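Local coordinates for peroxisomal fatty acid beta-oxidation multifunctional protein MFP2 (Arabidopsis thaliana, PDB 2WTB) that catalyses the hydration of long-chain enoyl-CoA and the oxidation of 3-hydroxyacyl-CoA in peroxisomal fatty acid beta-oxidation during seed germination, at residues A[142-147]-A[276-281]; A[339-344]-A[384-389]. All coordinates share one frame; numbering follows the deposited sequence.

In the fold
The two contacts lie in different catalytic parts of the chain, on opposite sides of its centre. Contact 1 comes first. It joins the loop between strand 134-136 and helix 150-158, in the enoyl-CoA hydratase/isomerase region, to segment 276-281 at helix 263-277. It closes before contact 2 opens. Contact 2 lies in the NAD-binding region of the dehydrogenase and joins the end of strand 338-341 to the loop that follows its parallel neighbour 380-383. The centres are about 53 Å apart and the nearest atoms about 36 Å. The contacts share no strand, helix or sheet. Contact 1 belongs to the hydratase/isomerase part and contact 2 to the dehydrogenase part of one multifunctional chain.

Contact 1 (A[142-147]-A[276-281]); sequences LGVIPG and QVVKLD
Val144 and Val277 meet through methyl groups, with no hydrogen bond between the two segments. The tight part centres on Val277, which points toward the loop and sends its two branches to different neighbours. CG1 of Val277 reaches CG2 of Val144 at 3.8 Å, and the two side chains cross at about a right angle. CG2 of Val277, anti to the backbone N, is carried to the backbone oxygen of Gly143 at 3.3 Å. The CG2 branch of Ile145 also approaches CG2 of Val277, at 4.3 Å. Ile145 is buried, and it further touches Val273 and Ala274 on helix 263-277 and Cys251 on helix 247-260.

The loop 142-147 belongs to the crotonase-like hydratase/isomerase part of the protein. Val144 also touches Glu139, the predicted proton acceptor, so the contact lies next to a probable active-site residue. A type I turn runs from Val277 to Leu280, closed by a weak bond from Leu280 N to Val277 O. Thr283 OG1 is hydrogen-bonded to both Val277 O and Leu280 O just beyond.

The loose side is at Val278, which is exposed. Its CG2 comes no nearer than 4.4 Å to Val144 CG2, and the contact thins out there toward solvent.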
ATOM      1  N   LEU A 142      -3.989   7.977  -5.699  1.00 81.25           N
ATOM      2  CA  LEU A 142      -5.383   7.874  -5.285  1.00 88.95           C
ATOM      3  C   LEU A 142      -6.307   7.827  -6.496  1.00 83.68           C
ATOM      4  O   LEU A 142      -7.529   7.780  -6.359  1.00 79.72           O
ATOM      5  CB  LEU A 142      -5.766   9.042  -4.373  1.00 85.10           C
ATOM      6  CG  LEU A 142      -4.939   9.207  -3.098  1.00 82.09           C
ATOM      7  CD1 LEU A 142      -5.503  10.319  -2.228  1.00 80.90           C
ATOM      8  CD2 LEU A 142      -4.882   7.897  -2.330  1.00 67.28           C
ATOM      9  N   GLY A 143      -5.713   7.838  -7.684  1.00 84.62           N
ATOM     10  CA  GLY A 143      -6.482   7.810  -8.913  1.00 89.09           C
ATOM     11  C   GLY A 143      -7.031   9.177  -9.262  1.00 79.73           C
ATOM     12  O   GLY A 143      -7.938   9.306 -10.083  1.00 80.46           O
ATOM     13  N   VAL A 144      -6.480  10.206  -8.630  1.00 72.21           N
ATOM     14  CA  VAL A 144      -6.891  11.575  -8.902  1.00 73.09           C
ATOM     15  C   VAL A 144      -5.722  12.338  -9.531  1.00 68.60           C
ATOM     16  O   VAL A 144      -4.649  11.770  -9.736  1.00 73.67           O
ATOM     17  CB  VAL A 144      -7.389  12.269  -7.615  1.00 81.55           C
ATOM     18  CG1 VAL A 144      -6.220  12.597  -6.699  1.00 83.41           C
ATOM     19  CG2 VAL A 144      -8.190  13.520  -7.950  1.00 93.61           C
ATOM     20  N   ILE A 145      -5.932  13.611  -9.851  1.00 65.13           N
ATOM     21  CA  ILE A 145      -4.881  14.429 -10.453  1.00 65.46           C
ATOM     22  C   ILE A 145      -4.690  15.735  -9.689  1.00 71.72           C
ATOM     23  O   ILE A 145      -5.578  16.160  -8.947  1.00 78.84           O
ATOM     24  CB  ILE A 145      -5.206  14.788 -11.914  1.00 70.04           C
ATOM     25  CG1 ILE A 145      -6.136  16.003 -11.962  1.00 68.19           C
ATOM     26  CG2 ILE A 145      -5.808  13.593 -12.645  1.00 72.47           C
ATOM     27  CD1 ILE A 145      -6.249  16.632 -13.327  1.00 66.73           C
ATOM     28  N   PRO A 146      -3.523  16.374  -9.864  1.00 71.19           N
ATOM     29  CA  PRO A 146      -3.290  17.712  -9.308  1.00 74.02           C
ATOM     30  C   PRO A 146      -4.344  18.684  -9.824  1.00 69.67           C
ATOM     31  O   PRO A 146      -4.533  18.784 -11.035  1.00 74.87           O
ATOM     32  CB  PRO A 146      -1.912  18.082  -9.861  1.00 64.33           C
ATOM     33  CG  PRO A 146      -1.238  16.776 -10.090  1.00 48.45           C
ATOM     34  CD  PRO A 146      -2.324  15.835 -10.529  1.00 57.08           C
ATOM     35  N   GLY A 147      -5.020  19.388  -8.922  1.00 56.90           N
ATOM     36  CA  GLY A 147      -6.135  20.230  -9.313  1.00 53.20           C
ATOM     37  C   GLY A 147      -5.998  21.686  -8.918  1.00 61.20           C
ATOM     38  O   GLY A 147      -6.974  22.434  -8.939  1.00 71.41           O
ATOM     39  N   GLN A 276     -13.989  15.119 -13.349  1.00 83.90           N
ATOM     40  CA  GLN A 276     -14.525  13.904 -13.950  1.00 91.27           C
ATOM     41  C   GLN A 276     -13.735  12.667 -13.538  1.00 87.04           C
ATOM     42  O   GLN A 276     -14.257  11.552 -13.567  1.00 86.41           O
ATOM     43  CB  GLN A 276     -14.576  14.032 -15.476  1.00100.90           C
ATOM     44  CG  GLN A 276     -13.242  14.360 -16.124  1.00107.77           C
ATOM     45  CD  GLN A 276     -13.396  14.844 -17.553  1.00113.26           C
ATOM     46  OE1 GLN A 276     -14.509  14.939 -18.070  1.00114.01           O
ATOM     47  NE2 GLN A 276     -12.277  15.155 -18.197  1.00113.36           N
ATOM     48  N   VAL A 277     -12.482  12.867 -13.145  1.00 87.31           N
ATOM     49  CA  VAL A 277     -11.630  11.760 -12.726  1.00 95.40           C
ATOM     50  C   VAL A 277     -12.109  11.168 -11.401  1.00 95.06           C
ATOM     51  O   VAL A 277     -11.826  10.012 -11.088  1.00 97.33           O
ATOM     52  CB  VAL A 277     -10.158  12.196 -12.588  1.00 99.81           C
ATOM     53  CG1 VAL A 277      -9.959  12.999 -11.310  1.00 86.83           C
ATOM     54  CG2 VAL A 277      -9.244  10.984 -12.604  1.00105.08           C
ATOM     55  N   VAL A 278     -12.838  11.968 -10.631  1.00 86.86           N
ATOM     56  CA  VAL A 278     -13.357  11.531  -9.341  1.00 84.85           C
ATOM     57  C   VAL A 278     -14.535  10.579  -9.527  1.00 90.84           C
ATOM     58  O   VAL A 278     -14.953   9.898  -8.593  1.00 97.13           O
ATOM     59  CB  VAL A 278     -13.786  12.736  -8.474  1.00 86.81           C
ATOM     60  CG1 VAL A 278     -14.351  12.270  -7.143  1.00 91.98           C
ATOM     61  CG2 VAL A 278     -12.612  13.674  -8.248  1.00 84.90           C
ATOM     62  N   LYS A 279     -15.061  10.525 -10.746  1.00 93.96           N
ATOM     63  CA  LYS A 279     -16.228   9.700 -11.034  1.00 96.92           C
ATOM     64  C   LYS A 279     -15.852   8.321 -11.568  1.00100.21           C
ATOM     65  O   LYS A 279     -16.711   7.455 -11.727  1.00108.77           O
ATOM     66  CB  LYS A 279     -17.160  10.419 -12.012  1.00 97.72           C
ATOM     67  CG  LYS A 279     -17.649  11.766 -11.503  1.00102.59           C
ATOM     68  CD  LYS A 279     -18.440  12.517 -12.560  1.00109.40           C
ATOM     69  CE  LYS A 279     -18.767  13.929 -12.097  1.00110.95           C
ATOM     70  NZ  LYS A 279     -19.535  14.688 -13.122  1.00116.20           N
ATOM     71  N   LEU A 280     -14.566   8.119 -11.839  1.00 95.64           N
ATOM     72  CA  LEU A 280     -14.083   6.825 -12.312  1.00 96.69           C
ATOM     73  C   LEU A 280     -14.305   5.740 -11.262  1.00 97.68           C
ATOM     74  O   LEU A 280     -14.246   6.004 -10.060  1.00 89.11           O
ATOM     75  CB  LEU A 280     -12.601   6.901 -12.678  1.00 88.32           C
ATOM     76  CG  LEU A 280     -12.220   7.783 -13.869  1.00 84.17           C
ATOM     77  CD1 LEU A 280     -10.710   7.875 -13.996  1.00 75.73           C
ATOM     78  CD2 LEU A 280     -12.839   7.256 -15.154  1.00 80.70           C
ATOM     79  N   ASP A 281     -14.557   4.517 -11.725  1.00 97.13           N
ATOM     80  CA  ASP A 281     -14.792   3.389 -10.829  1.00 99.15           C
ATOM     81  C   ASP A 281     -13.495   2.849 -10.232  1.00 96.07           C
ATOM     82  O   ASP A 281     -13.507   2.188  -9.195  1.00100.15           O
ATOM     83  CB  ASP A 281     -15.544   2.268 -11.550  1.00 98.40           C
ATOM     84  CG  ASP A 281     -17.039   2.518 -11.615  1.00107.13           C
ATOM     85  OD1 ASP A 281     -17.494   3.543 -11.065  1.00106.91           O
ATOM     86  OD2 ASP A 281     -17.759   1.689 -12.212  1.00115.56           O
TER

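Contact 2 (A[339-344]-A[384-389]); sequences ILKEVN and LDYESF
The ring of Tyr386 has Lys341 CE over one face and Phe389 CE2 at its edge, in plane. Lys341 CE lies 3.6 Å from the centroid of the Tyr386 ring and 26° off the normal, a CH-pi contact displaced toward the rim. Lys341 CD packs beside it, 3.4 Å from Tyr386 CE1. The Phe389 ring takes Tyr386 CD1 over the centre of one face. At its edge, near the plane, lies Lys341 CB, 3.9 Å from Phe389 CZ. Ile339 CD1 comes to CE1 of the same ring obliquely, at 4.1 Å. The lysine chain leaves the strand with CG anti to the backbone N (chi1 178°) and runs out across the tyrosine before bending at chi4. With an alanine here instead of Tyr386, the lysine methylenes and one face of Phe389 would probably lose the ring that packs on them, leaving Lys341 freer to turn.

Strands 338-341 and 380-383 are parallel neighbours in the Rossmann-type sheet of the dehydrogenase, with 380-383 outermost. Here the end of the first meets the loop after the second. A backbone hydrogen bond joins Glu342 to Ser383, and Tyr386 also meets the ring of Tyr416 on helix 403-416.

Past the strand end, Leu384 turns CD2 in among backbone oxygens, 3.2 Å from Glu342 O and 3.6 Å from Asn344 O. Glu342 itself bends back. Val343 N donates to Glu342 OE1 at 3.2 Å, on the anti side and 28° out of the carboxylate plane.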
ATOM      1  N   ILE A 339      17.964 -12.000  18.262  1.00 76.54           N
ATOM      2  CA  ILE A 339      18.811 -13.140  18.574  1.00 81.01           C
ATOM      3  C   ILE A 339      18.245 -14.430  17.984  1.00 79.81           C
ATOM      4  O   ILE A 339      17.121 -14.824  18.293  1.00 74.88           O
ATOM      5  CB  ILE A 339      18.995 -13.299  20.093  1.00 88.55           C
ATOM      6  CG1 ILE A 339      19.501 -14.701  20.427  1.00 98.39           C
ATOM      7  CG2 ILE A 339      17.690 -13.026  20.819  1.00 87.47           C
ATOM      8  CD1 ILE A 339      19.518 -14.998  21.906  1.00 98.68           C
ATOM      9  N   LEU A 340      19.028 -15.077  17.125  1.00 87.44           N
ATOM     10  CA  LEU A 340      18.622 -16.339  16.516  1.00 94.85           C
ATOM     11  C   LEU A 340      19.111 -17.537  17.317  1.00 96.50           C
ATOM     12  O   LEU A 340      20.267 -17.585  17.739  1.00 93.44           O
ATOM     13  CB  LEU A 340      19.149 -16.446  15.083  1.00104.50           C
ATOM     14  CG  LEU A 340      18.237 -15.977  13.950  1.00113.16           C
ATOM     15  CD1 LEU A 340      17.892 -14.505  14.107  1.00122.67           C
ATOM     16  CD2 LEU A 340      18.894 -16.239  12.602  1.00111.92           C
ATOM     17  N   LYS A 341      18.225 -18.505  17.524  1.00 99.20           N
ATOM     18  CA  LYS A 341      18.622 -19.769  18.128  1.00 96.57           C
ATOM     19  C   LYS A 341      18.463 -20.915  17.137  1.00100.17           C
ATOM     20  O   LYS A 341      17.435 -21.035  16.470  1.00105.65           O
ATOM     21  CB  LYS A 341      17.814 -20.067  19.388  1.00 86.47           C
ATOM     22  CG  LYS A 341      18.185 -21.401  20.007  1.00 86.58           C
ATOM     23  CD  LYS A 341      17.082 -21.948  20.884  1.00 85.50           C
ATOM     24  CE  LYS A 341      17.229 -23.453  21.040  1.00 87.63           C
ATOM     25  NZ  LYS A 341      17.109 -24.157  19.731  1.00 85.10           N
ATOM     26  N   GLU A 342      19.487 -21.755  17.048  1.00 98.23           N
ATOM     27  CA  GLU A 342      19.447 -22.919  16.173  1.00 94.74           C
ATOM     28  C   GLU A 342      19.867 -24.180  16.917  1.00 99.17           C
ATOM     29  O   GLU A 342      20.262 -24.123  18.081  1.00105.95           O
ATOM     30  CB  GLU A 342      20.344 -22.706  14.954  1.00 93.94           C
ATOM     31  CG  GLU A 342      19.633 -22.092  13.762  1.00 94.42           C
ATOM     32  CD  GLU A 342      18.699 -23.070  13.074  1.00 94.99           C
ATOM     33  OE1 GLU A 342      18.174 -23.979  13.752  1.00103.42           O
ATOM     34  OE2 GLU A 342      18.488 -22.929  11.852  1.00 86.55           O
ATOM     35  N   VAL A 343      19.778 -25.317  16.236  1.00 97.60           N
ATOM     36  CA  VAL A 343      20.175 -26.588  16.824  1.00103.46           C
ATOM     37  C   VAL A 343      21.683 -26.785  16.717  1.00114.44           C
ATOM     38  O   VAL A 343      22.394 -26.754  17.721  1.00121.54           O
ATOM     39  CB  VAL A 343      19.460 -27.769  16.147  1.00103.19           C
ATOM     40  CG1 VAL A 343      19.804 -29.069  16.856  1.00104.92           C
ATOM     41  CG2 VAL A 343      17.957 -27.541  16.139  1.00105.03           C
ATOM     42  N   ASN A 344      22.167 -26.982  15.495  1.00119.94           N
ATOM     43  CA  ASN A 344      23.591 -27.183  15.257  1.00123.39           C
ATOM     44  C   ASN A 344      24.298 -25.905  14.817  1.00119.22           C
ATOM     45  O   ASN A 344      23.663 -24.958  14.353  1.00117.73           O
ATOM     46  CB  ASN A 344      23.814 -28.291  14.223  1.00132.44           C
ATOM     47  CG  ASN A 344      23.335 -29.646  14.709  1.00141.52           C
ATOM     48  OD1 ASN A 344      22.898 -29.790  15.852  1.00143.61           O
ATOM     49  ND2 ASN A 344      23.417 -30.648  13.842  1.00142.05           N
ATOM     50  N   LEU A 384      23.024 -20.858  20.405  1.00100.30           N
ATOM     51  CA  LEU A 384      22.543 -22.231  20.348  1.00 99.82           C
ATOM     52  C   LEU A 384      21.997 -22.628  21.714  1.00108.40           C
ATOM     53  O   LEU A 384      21.908 -23.811  22.041  1.00111.94           O
ATOM     54  CB  LEU A 384      23.669 -23.181  19.935  1.00 99.07           C
ATOM     55  CG  LEU A 384      24.304 -22.963  18.558  1.00 94.21           C
ATOM     56  CD1 LEU A 384      25.522 -23.854  18.377  1.00 86.14           C
ATOM     57  CD2 LEU A 384      23.295 -23.207  17.447  1.00 98.55           C
ATOM     58  N   ASP A 385      21.630 -21.624  22.507  1.00110.43           N
ATOM     59  CA  ASP A 385      21.173 -21.842  23.875  1.00115.72           C
ATOM     60  C   ASP A 385      19.919 -21.023  24.178  1.00105.83           C
ATOM     61  O   ASP A 385      19.511 -20.179  23.380  1.00105.12           O
ATOM     62  CB  ASP A 385      22.288 -21.480  24.861  1.00132.51           C
ATOM     63  CG  ASP A 385      22.017 -21.987  26.264  1.00148.22           C
ATOM     64  OD1 ASP A 385      21.147 -22.870  26.423  1.00156.28           O
ATOM     65  OD2 ASP A 385      22.678 -21.506  27.208  1.00150.90           O
ATOM     66  N   TYR A 386      19.314 -21.276  25.334  1.00 98.51           N
ATOM     67  CA  TYR A 386      18.106 -20.566  25.745  1.00 93.90           C
ATOM     68  C   TYR A 386      18.372 -19.556  26.857  1.00 97.23           C
ATOM     69  O   TYR A 386      17.536 -18.697  27.132  1.00 98.18           O
ATOM     70  CB  TYR A 386      17.031 -21.551  26.207  1.00 87.62           C
ATOM     71  CG  TYR A 386      16.218 -22.171  25.093  1.00 79.51           C
ATOM     72  CD1 TYR A 386      15.447 -21.383  24.250  1.00 71.09           C
ATOM     73  CD2 TYR A 386      16.201 -23.545  24.905  1.00 78.79           C
ATOM     74  CE1 TYR A 386      14.694 -21.946  23.237  1.00 66.16           C
ATOM     75  CE2 TYR A 386      15.451 -24.119  23.896  1.00 75.36           C
ATOM     76  CZ  TYR A 386      14.699 -23.315  23.066  1.00 72.52           C
ATOM     77  OH  TYR A 386      13.952 -23.885  22.061  1.00 80.58           O
ATOM     78  N   GLU A 387      19.529 -19.664  27.500  1.00104.53           N
ATOM     79  CA  GLU A 387      19.855 -18.791  28.627  1.00111.32           C
ATOM     80  C   GLU A 387      19.889 -17.319  28.231  1.00105.04           C
ATOM     81  O   GLU A 387      19.893 -16.435  29.088  1.00102.28           O
ATOM     82  CB  GLU A 387      21.185 -19.201  29.263  1.00122.46           C
ATOM     83  CG  GLU A 387      21.113 -20.495  30.056  1.00130.39           C
ATOM     84  CD  GLU A 387      20.095 -20.433  31.180  1.00134.17           C
ATOM     85  OE1 GLU A 387      19.546 -21.494  31.545  1.00136.62           O
ATOM     86  OE2 GLU A 387      19.838 -19.325  31.696  1.00132.74           O
ATOM     87  N   SER A 388      19.913 -17.061  26.928  1.00102.93           N
ATOM     88  CA  SER A 388      19.916 -15.695  26.421  1.00105.34           C
ATOM     89  C   SER A 388      18.494 -15.200  26.174  1.00 96.50           C
ATOM     90  O   SER A 388      18.287 -14.151  25.565  1.00 97.20           O
ATOM     91  CB  SER A 388      20.746 -15.607  25.140  1.00110.56           C
ATOM     92  OG  SER A 388      20.463 -16.694  24.276  1.00114.58           O
ATOM     93  N   PHE A 389      17.517 -15.963  26.655  1.00 91.64           N
ATOM     94  CA  PHE A 389      16.110 -15.611  26.499  1.00 86.74           C
ATOM     95  C   PHE A 389      15.558 -14.982  27.773  1.00 86.06           C
ATOM     96  O   PHE A 389      14.405 -14.556  27.819  1.00 83.88           O
ATOM     97  CB  PHE A 389      15.286 -16.848  26.135  1.00 78.72           C
ATOM     98  CG  PHE A 389      15.450 -17.289  24.710  1.00 71.86           C
ATOM     99  CD1 PHE A 389      16.709 -17.500  24.174  1.00 80.81           C
ATOM    100  CD2 PHE A 389      14.344 -17.509  23.911  1.00 68.48           C
ATOM    101  CE1 PHE A 389      16.861 -17.910  22.864  1.00 83.94           C
ATOM    102  CE2 PHE A 389      14.488 -17.921  22.603  1.00 76.46           C
ATOM    103  CZ  PHE A 389      15.748 -18.122  22.078  1.00 83.22           C
TER